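MS5a (Brassica napus, PDB 6L77) is of unsettled molecular function but is linked to meiosis and has cystatin-like folds that enhance papain in a non-canonical way. Local coordinates at residues 25-30 with 181-186; 124-129 with 172-177; 206-211 with 219-224. All coordinates share one frame; numbering follows the deposited sequence. Where two conformers were deposited one is given.

Contact 1 of 3, residues 25-30 with 181-186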
loop_
_atom_site.group_PDB
_atom_site.type_symbol
_atom_site.label_atom_id
_atom_site.label_comp_id
_atom_site.label_asym_id
_atom_site.label_seq_id
_atom_site.Cartn_x
_atom_site.Cartn_y
_atom_site.Cartn_z
ATOM N N TYR A 25 -2.391 8.587 -7.346
ATOM C CA TYR A 25 -2.545 9.361 -8.580
ATOM C C TYR A 25 -2.721 8.456 -9.794
ATOM O O TYR A 25 -3.647 8.637 -10.592
ATOM C CB TYR A 25 -1.326 10.267 -8.781
ATOM C CG TYR A 25 -1.451 11.173 -9.974
ATOM C CD1 TYR A 25 -2.136 12.384 -9.882
ATOM C CD2 TYR A 25 -0.885 10.821 -11.197
ATOM C CE1 TYR A 25 -2.251 13.224 -10.983
ATOM C CE2 TYR A 25 -0.997 11.652 -12.301
ATOM C CZ TYR A 25 -1.680 12.850 -12.184
ATOM O OH TYR A 25 -1.792 13.685 -13.274
ATOM N N ASN A 26 -1.824 7.485 -9.960
ATOM C CA ASN A 26 -1.873 6.623 -11.142
ATOM C C ASN A 26 -3.196 5.879 -11.233
ATOM O O ASN A 26 -3.740 5.695 -12.329
ATOM C CB ASN A 26 -0.730 5.611 -11.123
ATOM C CG ASN A 26 0.592 6.219 -11.509
ATOM O OD1 ASN A 26 0.648 7.197 -12.268
ATOM N ND2 ASN A 26 1.674 5.634 -11.008
HETATM N N MSE A 27 -3.727 5.441 -10.103
HETATM C CA MSE A 27 -4.961 4.675 -10.124
HETATM C C MSE A 27 -6.142 5.555 -10.467
HETATM O O MSE A 27 -7.038 5.148 -11.195
HETATM C CB MSE A 27 -5.173 3.977 -8.783
HETATM C CG MSE A 27 -4.098 2.955 -8.491
HETATM SE SE MSE A 27 -4.667 1.163 -8.998
HETATM C CE MSE A 27 -6.150 1.115 -7.745
ATOM N N LEU A 28 -6.141 6.775 -9.944
ATOM C CA LEU A 28 -7.254 7.678 -10.202
ATOM C C LEU A 28 -7.210 8.236 -11.615
ATOM O O LEU A 28 -8.258 8.489 -12.223
ATOM C CB LEU A 28 -7.225 8.817 -9.193
ATOM C CG LEU A 28 -7.679 8.452 -7.787
ATOM C CD1 LEU A 28 -7.342 9.572 -6.818
ATOM C CD2 LEU A 28 -9.168 8.171 -7.801
ATOM N N GLU A 29 -6.015 8.450 -12.149
ATOM C CA GLU A 29 -5.848 9.116 -13.430
ATOM C C GLU A 29 -5.595 8.152 -14.580
ATOM O O GLU A 29 -5.620 8.578 -15.738
ATOM C CB GLU A 29 -4.688 10.115 -13.344
ATOM C CG GLU A 29 -4.920 11.220 -12.343
ATOM C CD GLU A 29 -6.176 12.005 -12.647
ATOM O OE1 GLU A 29 -7.019 12.159 -11.743
ATOM O OE2 GLU A 29 -6.324 12.452 -13.801
ATOM N N GLY A 30 -5.356 6.877 -14.300
ATOM C CA GLY A 30 -5.019 5.945 -15.361
ATOM C C GLY A 30 -3.664 6.193 -15.982
ATOM O O GLY A 30 -3.489 5.973 -17.182
ATOM N N LYS A 181 -7.924 -2.747 -10.537
ATOM C CA LYS A 181 -7.557 -1.535 -11.263
ATOM C C LYS A 181 -8.242 -0.264 -10.773
ATOM O O LYS A 181 -7.801 0.827 -11.140
ATOM C CB LYS A 181 -7.855 -1.697 -12.768
ATOM C CG LYS A 181 -7.005 -2.743 -13.482
ATOM C CD LYS A 181 -7.296 -2.747 -14.985
ATOM C CE LYS A 181 -6.767 -4.000 -15.665
ATOM N NZ LYS A 181 -5.285 -4.080 -15.666
ATOM N N SER A 182 -9.313 -0.355 -9.995
ATOM C CA SER A 182 -9.999 0.841 -9.531
ATOM C C SER A 182 -9.656 1.118 -8.074
ATOM O O SER A 182 -9.511 0.194 -7.269
ATOM C CB SER A 182 -11.511 0.719 -9.685
ATOM O OG SER A 182 -12.063 -0.037 -8.636
ATOM N N LEU A 183 -9.562 2.401 -7.732
ATOM C CA LEU A 183 -9.212 2.817 -6.368
ATOM C C LEU A 183 -10.473 2.783 -5.504
ATOM O O LEU A 183 -11.133 3.792 -5.248
ATOM C CB LEU A 183 -8.567 4.197 -6.392
ATOM C CG LEU A 183 -7.919 4.574 -5.061
ATOM C CD1 LEU A 183 -6.762 3.638 -4.817
ATOM C CD2 LEU A 183 -7.463 6.033 -5.109
ATOM N N ARG A 184 -10.820 1.579 -5.058
ATOM C CA ARG A 184 -11.997 1.340 -4.245
ATOM C C ARG A 184 -11.599 0.651 -2.943
ATOM O O ARG A 184 -10.462 0.201 -2.781
ATOM C CB ARG A 184 -13.017 0.475 -5.012
ATOM C CG ARG A 184 -12.438 -0.839 -5.538
ATOM C CD ARG A 184 -13.465 -1.994 -5.489
ATOM N NE ARG A 184 -13.914 -2.237 -4.119
ATOM C CZ ARG A 184 -15.185 -2.253 -3.723
ATOM N NH1 ARG A 184 -15.468 -2.462 -2.437
ATOM N NH2 ARG A 184 -16.167 -2.071 -4.606
ATOM N N ASN A 185 -12.564 0.536 -2.021
ATOM C CA ASN A 185 -12.306 -0.130 -0.741
ATOM C C ASN A 185 -11.958 -1.599 -0.968
ATOM O O ASN A 185 -12.683 -2.312 -1.658
ATOM C CB ASN A 185 -13.522 -0.019 0.170
ATOM C CG ASN A 185 -13.758 1.398 0.650
ATOM O OD1 ASN A 185 -12.969 2.295 0.357
ATOM N ND2 ASN A 185 -14.848 1.607 1.379
ATOM N N VAL A 186 -10.835 -2.048 -0.404
ATOM C CA VAL A 186 -10.438 -3.451 -0.494
ATOM C C VAL A 186 -9.814 -3.887 0.823
ATOM O O VAL A 186 -9.263 -3.077 1.577
ATOM C CB VAL A 186 -9.441 -3.733 -1.648
ATOM C CG1 VAL A 186 -10.099 -3.568 -3.033
ATOM C CG2 VAL A 186 -8.209 -2.846 -1.526
HETATM O O HOH W 1 -9.688 4.313 -9.848
HETATM O O HOH W 2 -6.707 3.034 -12.798
#

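Contact 2 of 3, residues 124-129 with 172-177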
loop_
_atom_site.group_PDB
_atom_site.type_symbol
_atom_site.label_atom_id
_atom_site.label_comp_id
_atom_site.label_asym_id
_atom_site.label_seq_id
_atom_site.Cartn_x
_atom_site.Cartn_y
_atom_site.Cartn_z
ATOM N N PHE A 124 -17.534 -11.137 -0.736
ATOM C CA PHE A 124 -16.984 -11.212 -2.095
ATOM C C PHE A 124 -15.466 -11.268 -2.027
ATOM O O PHE A 124 -14.811 -10.247 -1.818
ATOM C CB PHE A 124 -17.496 -10.031 -2.907
ATOM C CG PHE A 124 -18.969 -9.881 -2.790
ATOM C CD1 PHE A 124 -19.803 -10.869 -3.298
ATOM C CD2 PHE A 124 -19.525 -8.826 -2.093
ATOM C CE1 PHE A 124 -21.175 -10.779 -3.167
ATOM C CE2 PHE A 124 -20.893 -8.726 -1.946
ATOM C CZ PHE A 124 -21.727 -9.709 -2.488
ATOM N N LEU A 125 -14.911 -12.467 -2.207
ATOM C CA LEU A 125 -13.481 -12.713 -2.066
ATOM C C LEU A 125 -12.890 -13.153 -3.399
ATOM O O LEU A 125 -13.491 -13.950 -4.120
ATOM C CB LEU A 125 -13.208 -13.780 -0.986
ATOM C CG LEU A 125 -13.447 -13.257 0.440
ATOM C CD1 LEU A 125 -14.900 -13.414 0.831
ATOM C CD2 LEU A 125 -12.552 -13.973 1.441
ATOM N N TYR A 126 -11.710 -12.630 -3.717
ATOM C CA TYR A 126 -11.065 -12.852 -5.007
ATOM C C TYR A 126 -9.710 -13.494 -4.756
ATOM O O TYR A 126 -8.801 -12.837 -4.239
ATOM C CB TYR A 126 -10.922 -11.533 -5.775
ATOM C CG TYR A 126 -12.252 -10.876 -6.048
ATOM C CD1 TYR A 126 -12.936 -10.202 -5.040
ATOM C CD2 TYR A 126 -12.844 -10.944 -7.305
ATOM C CE1 TYR A 126 -14.174 -9.627 -5.276
ATOM C CE2 TYR A 126 -14.072 -10.358 -7.550
ATOM C CZ TYR A 126 -14.726 -9.690 -6.524
ATOM O OH TYR A 126 -15.962 -9.106 -6.735
ATOM N N LYS A 127 -9.587 -14.776 -5.104
ATOM C CA LYS A 127 -8.317 -15.494 -5.028
ATOM C C LYS A 127 -7.492 -15.133 -6.255
ATOM O O LYS A 127 -7.801 -15.568 -7.375
ATOM C CB LYS A 127 -8.528 -17.006 -4.965
ATOM C CG LYS A 127 -9.375 -17.513 -3.812
ATOM C CD LYS A 127 -9.392 -19.049 -3.796
ATOM C CE LYS A 127 -10.491 -19.611 -2.901
ATOM N NZ LYS A 127 -10.481 -21.105 -2.845
HETATM N N MSE A 128 -6.438 -14.358 -6.047
HETATM C CA MSE A 128 -5.654 -13.827 -7.159
HETATM C C MSE A 128 -4.697 -14.862 -7.724
HETATM O O MSE A 128 -4.216 -15.737 -7.004
HETATM C CB MSE A 128 -4.876 -12.586 -6.721
HETATM C CG MSE A 128 -5.766 -11.391 -6.375
HETATM SE SE MSE A 128 -7.136 -11.054 -7.771
HETATM C CE MSE A 128 -8.057 -9.548 -6.894
ATOM N N GLN A 129 -4.456 -14.771 -9.028
ATOM C CA GLN A 129 -3.461 -15.582 -9.708
ATOM C C GLN A 129 -2.149 -14.803 -9.755
ATOM O O GLN A 129 -2.134 -13.581 -9.636
ATOM C CB GLN A 129 -3.928 -15.935 -11.128
ATOM C CG GLN A 129 -3.149 -17.060 -11.796
ATOM C CD GLN A 129 -2.776 -16.749 -13.242
ATOM O OE1 GLN A 129 -1.608 -16.480 -13.553
ATOM N NE2 GLN A 129 -3.767 -16.791 -14.132
ATOM N N GLU A 172 -18.630 -5.117 -2.415
ATOM C CA GLU A 172 -19.613 -5.246 -3.474
ATOM C C GLU A 172 -19.135 -6.291 -4.469
ATOM O O GLU A 172 -17.928 -6.474 -4.670
ATOM C CB GLU A 172 -19.827 -3.924 -4.214
ATOM C CG GLU A 172 -20.076 -2.725 -3.329
ATOM C CD GLU A 172 -19.880 -1.423 -4.079
ATOM O OE1 GLU A 172 -19.500 -1.474 -5.273
ATOM O OE2 GLU A 172 -20.102 -0.351 -3.477
ATOM N N ASN A 173 -20.099 -6.948 -5.101
ATOM C CA ASN A 173 -19.835 -8.007 -6.070
ATOM C C ASN A 173 -19.466 -7.376 -7.412
ATOM O O ASN A 173 -20.345 -7.034 -8.206
ATOM C CB ASN A 173 -21.058 -8.904 -6.193
ATOM C CG ASN A 173 -20.785 -10.152 -7.004
ATOM O OD1 ASN A 173 -19.885 -10.165 -7.839
ATOM N ND2 ASN A 173 -21.556 -11.198 -6.767
ATOM N N VAL A 174 -18.170 -7.265 -7.695
ATOM C CA VAL A 174 -17.714 -6.544 -8.886
ATOM C C VAL A 174 -16.803 -7.449 -9.709
ATOM O O VAL A 174 -16.322 -8.482 -9.213
ATOM C CB VAL A 174 -16.993 -5.229 -8.507
ATOM C CG1 VAL A 174 -17.936 -4.317 -7.728
ATOM C CG2 VAL A 174 -15.731 -5.509 -7.698
ATOM N N PRO A 175 -16.541 -7.094 -10.976
ATOM C CA PRO A 175 -15.594 -7.895 -11.770
ATOM C C PRO A 175 -14.197 -7.827 -11.173
ATOM O O PRO A 175 -13.796 -6.824 -10.579
ATOM C CB PRO A 175 -15.639 -7.241 -13.162
ATOM C CG PRO A 175 -16.942 -6.523 -13.212
ATOM C CD PRO A 175 -17.153 -6.031 -11.795
ATOM N N ARG A 176 -13.446 -8.915 -11.361
ATOM C CA ARG A 176 -12.073 -8.981 -10.858
ATOM C C ARG A 176 -11.238 -7.803 -11.349
ATOM O O ARG A 176 -10.425 -7.260 -10.599
ATOM C CB ARG A 176 -11.443 -10.308 -11.290
ATOM C CG ARG A 176 -9.971 -10.513 -10.910
ATOM C CD ARG A 176 -9.588 -11.959 -11.302
ATOM N NE ARG A 176 -10.292 -12.875 -10.409
ATOM C CZ ARG A 176 -9.697 -13.773 -9.637
ATOM N NH1 ARG A 176 -8.378 -13.932 -9.702
ATOM N NH2 ARG A 176 -10.423 -14.518 -8.812
ATOM N N GLU A 177 -11.430 -7.389 -12.606
ATOM C CA GLU A 177 -10.660 -6.265 -13.134
ATOM C C GLU A 177 -10.881 -5.002 -12.307
ATOM O O GLU A 177 -9.947 -4.218 -12.088
ATOM C CB GLU A 177 -11.031 -6.015 -14.599
ATOM C CG GLU A 177 -11.026 -7.256 -15.473
ATOM C CD GLU A 177 -12.368 -7.970 -15.473
ATOM O OE1 GLU A 177 -13.267 -7.557 -16.244
ATOM O OE2 GLU A 177 -12.533 -8.921 -14.686
#

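Contact 3 of 3, residues 206-211 with 219-224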
loop_
_atom_site.group_PDB
_atom_site.type_symbol
_atom_site.label_atom_id
_atom_site.label_comp_id
_atom_site.label_asym_id
_atom_site.label_seq_id
_atom_site.Cartn_x
_atom_site.Cartn_y
_atom_site.Cartn_z
ATOM N N ALA A 206 0.483 -10.643 5.597
ATOM C CA ALA A 206 0.084 -9.264 5.847
ATOM C C ALA A 206 -1.401 -9.113 5.551
ATOM O O ALA A 206 -1.923 -9.719 4.608
ATOM C CB ALA A 206 0.894 -8.281 4.993
ATOM N N ILE A 207 -2.086 -8.320 6.366
ATOM C CA ILE A 207 -3.499 -8.015 6.166
ATOM C C ILE A 207 -3.627 -6.501 6.138
ATOM O O ILE A 207 -3.214 -5.831 7.088
ATOM C CB ILE A 207 -4.381 -8.619 7.274
ATOM C CG1 ILE A 207 -4.219 -10.143 7.307
ATOM C CG2 ILE A 207 -5.840 -8.240 7.052
ATOM C CD1 ILE A 207 -4.968 -10.826 8.441
ATOM N N VAL A 208 -4.166 -5.953 5.047
ATOM C CA VAL A 208 -4.214 -4.499 4.870
ATOM C C VAL A 208 -5.592 -4.095 4.366
ATOM O O VAL A 208 -6.051 -4.608 3.340
ATOM C CB VAL A 208 -3.146 -3.996 3.881
ATOM C CG1 VAL A 208 -3.254 -2.471 3.754
ATOM C CG2 VAL A 208 -1.752 -4.400 4.318
ATOM N N ARG A 209 -6.241 -3.166 5.065
ATOM C CA ARG A 209 -7.480 -2.581 4.572
ATOM C C ARG A 209 -7.189 -1.229 3.930
ATOM O O ARG A 209 -6.601 -0.344 4.564
ATOM C CB ARG A 209 -8.518 -2.412 5.680
ATOM C CG ARG A 209 -9.848 -1.924 5.111
ATOM C CD ARG A 209 -10.870 -1.617 6.192
ATOM N NE ARG A 209 -11.277 -2.813 6.915
ATOM C CZ ARG A 209 -10.962 -3.075 8.182
ATOM N NH1 ARG A 209 -10.238 -2.213 8.893
ATOM N NH2 ARG A 209 -11.392 -4.199 8.746
ATOM N N ARG A 210 -7.601 -1.077 2.678
ATOM C CA ARG A 210 -7.602 0.207 1.994
ATOM C C ARG A 210 -9.021 0.762 2.002
ATOM O O ARG A 210 -9.943 0.134 1.468
ATOM C CB ARG A 210 -7.108 0.070 0.550
ATOM C CG ARG A 210 -7.078 1.410 -0.205
ATOM C CD ARG A 210 -7.493 1.221 -1.674
ATOM N NE ARG A 210 -6.505 0.445 -2.422
ATOM C CZ ARG A 210 -6.763 -0.235 -3.540
ATOM N NH1 ARG A 210 -7.992 -0.253 -4.046
ATOM N NH2 ARG A 210 -5.785 -0.897 -4.151
ATOM N N THR A 211 -9.197 1.940 2.579
ATOM C CA THR A 211 -10.472 2.628 2.487
ATOM C C THR A 211 -10.249 3.939 1.753
ATOM O O THR A 211 -9.205 4.580 1.912
ATOM C CB THR A 211 -11.098 2.848 3.873
ATOM O OG1 THR A 211 -10.183 3.557 4.707
ATOM C CG2 THR A 211 -11.382 1.512 4.511
ATOM N N VAL A 219 -6.877 8.249 0.663
ATOM C CA VAL A 219 -6.646 6.813 0.805
ATOM C C VAL A 219 -6.103 6.562 2.204
ATOM O O VAL A 219 -5.055 7.107 2.570
ATOM C CB VAL A 219 -5.671 6.283 -0.254
ATOM C CG1 VAL A 219 -5.318 4.837 0.036
ATOM C CG2 VAL A 219 -6.294 6.413 -1.656
ATOM N N CYS A 220 -6.809 5.739 2.978
ATOM C CA CYS A 220 -6.363 5.312 4.296
ATOM C C CYS A 220 -5.977 3.837 4.236
ATOM O O CYS A 220 -6.725 3.016 3.689
ATOM C CB CYS A 220 -7.457 5.542 5.337
ATOM S SG CYS A 220 -7.042 4.843 6.932
ATOM N N LEU A 221 -4.792 3.512 4.749
ATOM C CA LEU A 221 -4.334 2.133 4.861
ATOM C C LEU A 221 -4.205 1.770 6.332
ATOM O O LEU A 221 -3.581 2.504 7.103
ATOM C CB LEU A 221 -2.993 1.910 4.151
ATOM C CG LEU A 221 -2.919 2.104 2.628
ATOM C CD1 LEU A 221 -1.646 1.466 2.081
ATOM C CD2 LEU A 221 -4.132 1.519 1.932
ATOM N N LEU A 222 -4.788 0.637 6.712
ATOM C CA LEU A 222 -4.661 0.099 8.060
ATOM C C LEU A 222 -4.279 -1.364 7.931
ATOM O O LEU A 222 -4.970 -2.124 7.251
ATOM C CB LEU A 222 -5.963 0.249 8.845
ATOM C CG LEU A 222 -5.894 -0.315 10.259
ATOM C CD1 LEU A 222 -4.905 0.485 11.084
ATOM C CD2 LEU A 222 -7.274 -0.304 10.917
ATOM N N GLY A 223 -3.194 -1.769 8.583
ATOM C CA GLY A 223 -2.670 -3.102 8.372
ATOM C C GLY A 223 -2.066 -3.700 9.628
ATOM O O GLY A 223 -1.679 -2.998 10.571
ATOM N N GLU A 224 -1.970 -5.028 9.603
ATOM C CA GLU A 224 -1.332 -5.810 10.651
ATOM C C GLU A 224 -0.581 -6.966 10.010
ATOM O O GLU A 224 -0.971 -7.460 8.949
ATOM C CB GLU A 224 -2.358 -6.348 11.652
ATOM C CG GLU A 224 -2.975 -5.264 12.518
ATOM C CD GLU A 224 -3.976 -5.802 13.523
ATOM O OE1 GLU A 224 -4.436 -6.960 13.363
ATOM O OE2 GLU A 224 -4.302 -5.058 14.474
#

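Contact 1 of 3, residues 25-30 with 181-186
Met27 meets the loop at Ser182 and Leu183 mainly through its terminal CE. This residue is a selenomethionine. The chain bends at chi2 (-96°) and again at chi3 (-62°), which curls CE across to the loop. Met27 CE lies 3.5 Å from Ser182 O and 3.9 Å from Leu183 CD1. Leu183 divides its two methyls between neighbours. CD1 faces Met27, while Leu183 CD2 packs 3.6 Å from Leu28 CG. The Leu28 and Leu183 side chains cross obliquely.

No direct hydrogen bond spans the two segments. Two waters bridge them instead, and both donate to Met27 O. The first also accepts from Leu183 N, at 2.9 Å from that nitrogen. The second also donates to Lys181 O, at 3.0 Å from that oxygen.

The contact joins the C-terminal end of helix 12-29 to the link between helix 176-181 and strand 186-195. A long helix followed by antiparallel strands is consistent with a cystatin-like fold. Leu183 is the centre of an inverse gamma turn, closed by a weak bond from Arg184 N to Ser182 O. Ser182 OG binds Thr178 O, which ties the turn back to the preceding helix. Leu183 also touches Arg210 and Val212 of strand 201-212.

Contact 2 of 3, residues 124-129 with 172-177
Arg176, Tyr126 and Phe124 have the most surface buried here, and each meets the other segment in its own way. Arg176 reaches Lys127 with the end of its guanidinium. NH1 and NH2 both donate to Lys127 O, at 2.9 Å from NH1 to that oxygen and 3.2 Å from NH2. The oxygen lies in the guanidinium plane, but both nitrogens stand above the carbonyl plane, on the same face of it. The arginine chain runs extended from the backbone and bends at chi3 (-69°), which turns the group to this end-on grip. Met128 SE lies over one face of the guanidinium, 3.7 Å from NH1, and the two side chains run past each other in opposite directions. Asp132 gives NH1 a salt bridge, a second hold that would fix the group's rotation.

Tyr126 directs its hydroxyl to the loop before helix 176-181. OH donates to Val174 O at 2.6 Å, and that oxygen sits at the edge of the ring. Val174 CG2 packs beside the hydroxyl, 3.7 Å from OH.

Phe124 offers a face. Asn173 CB lies over it in a CH-pi contact, 3.7 Å from the ring centroid and 18° off the ring normal. The amide plane of Asn173 is 37° from the ring plane.

Strand 124-127 is an outermost strand of the sheet, paired with strand 161-170 on one side. Segment 172-177 leads out of that neighbour, with Pro175 at the N-cap position of helix 176-181. Val179 of this helix touches Tyr126, Met128 and Val174, so this short helix packs against the edge strand.

Contact 3 of 3, residues 206-211 with 219-224
The guanidinium of Arg209 takes Leu222 at its edge, with CD2 near the plane and 4.1 Å from NH1. The two side chains lie side by side and point the same way. The same guanidinium has polar partners beyond the hairpin: NH1 forms a salt bridge with Asp104, and NH2 donates to Asp107 O. Arg210, on the other side of the sheet, makes a cation-pi contact with Trp138, while its NH1 binds Arg184 O. Its aliphatic part runs alongside Leu221, with Arg210 CG 3.6 Å from Leu221 CD2. Val219 CG1 lies 3.9 Å from Arg210 CG.

These strands form an antiparallel beta hairpin, their directions 162° apart. Ile207 with Glu224, Arg209 with Leu222 and Thr211 with Cys220 are hydrogen-bonded pairs, each joined by two backbone bonds. Val208 with Gly223 and Arg210 with Leu221 are the non-hydrogen-bonded pairs between them. Val208 and Leu221 lie on the sheet face packed by Tyr142 of helix 138-150, consistent with the helix-on-sheet layout of a cystatin-like fold.

The CA atoms come closest at the glycine, where Val208 CA is 4.1 Å from Gly223 CA. Gly223 CA also makes a CA-H...O contact with Ile207 O at 3.1 Å. On the sheet face that carries Arg209, Thr211 OG1 sits between its own backbone N and carbonyl carbon (chi1 56°). There Thr211 OG1 meets Cys220 CB at 3.4 Å.

Overall arrangement
All three contacts belong to one chain. Contact 2 is nested along the chain inside the loop closed by contact 1, and contact 3 follows both. Segment 181-186 connects them. It touches contact 2 through a long, weak ion pair between Arg184 and Glu172. It also touches contact 3, where Val186 O lies 2.8 Å from Arg210 N and strand 186-195 runs beside strand 201-212. The centre of contact 1 is about 15 Å from the centres of both others. The centres of contacts 2 and 3 are about 17 Å apart and their nearest atoms about 9 Å apart. Both reach the same sheet, contact 2 at its outermost strand and contact 3 in its interior.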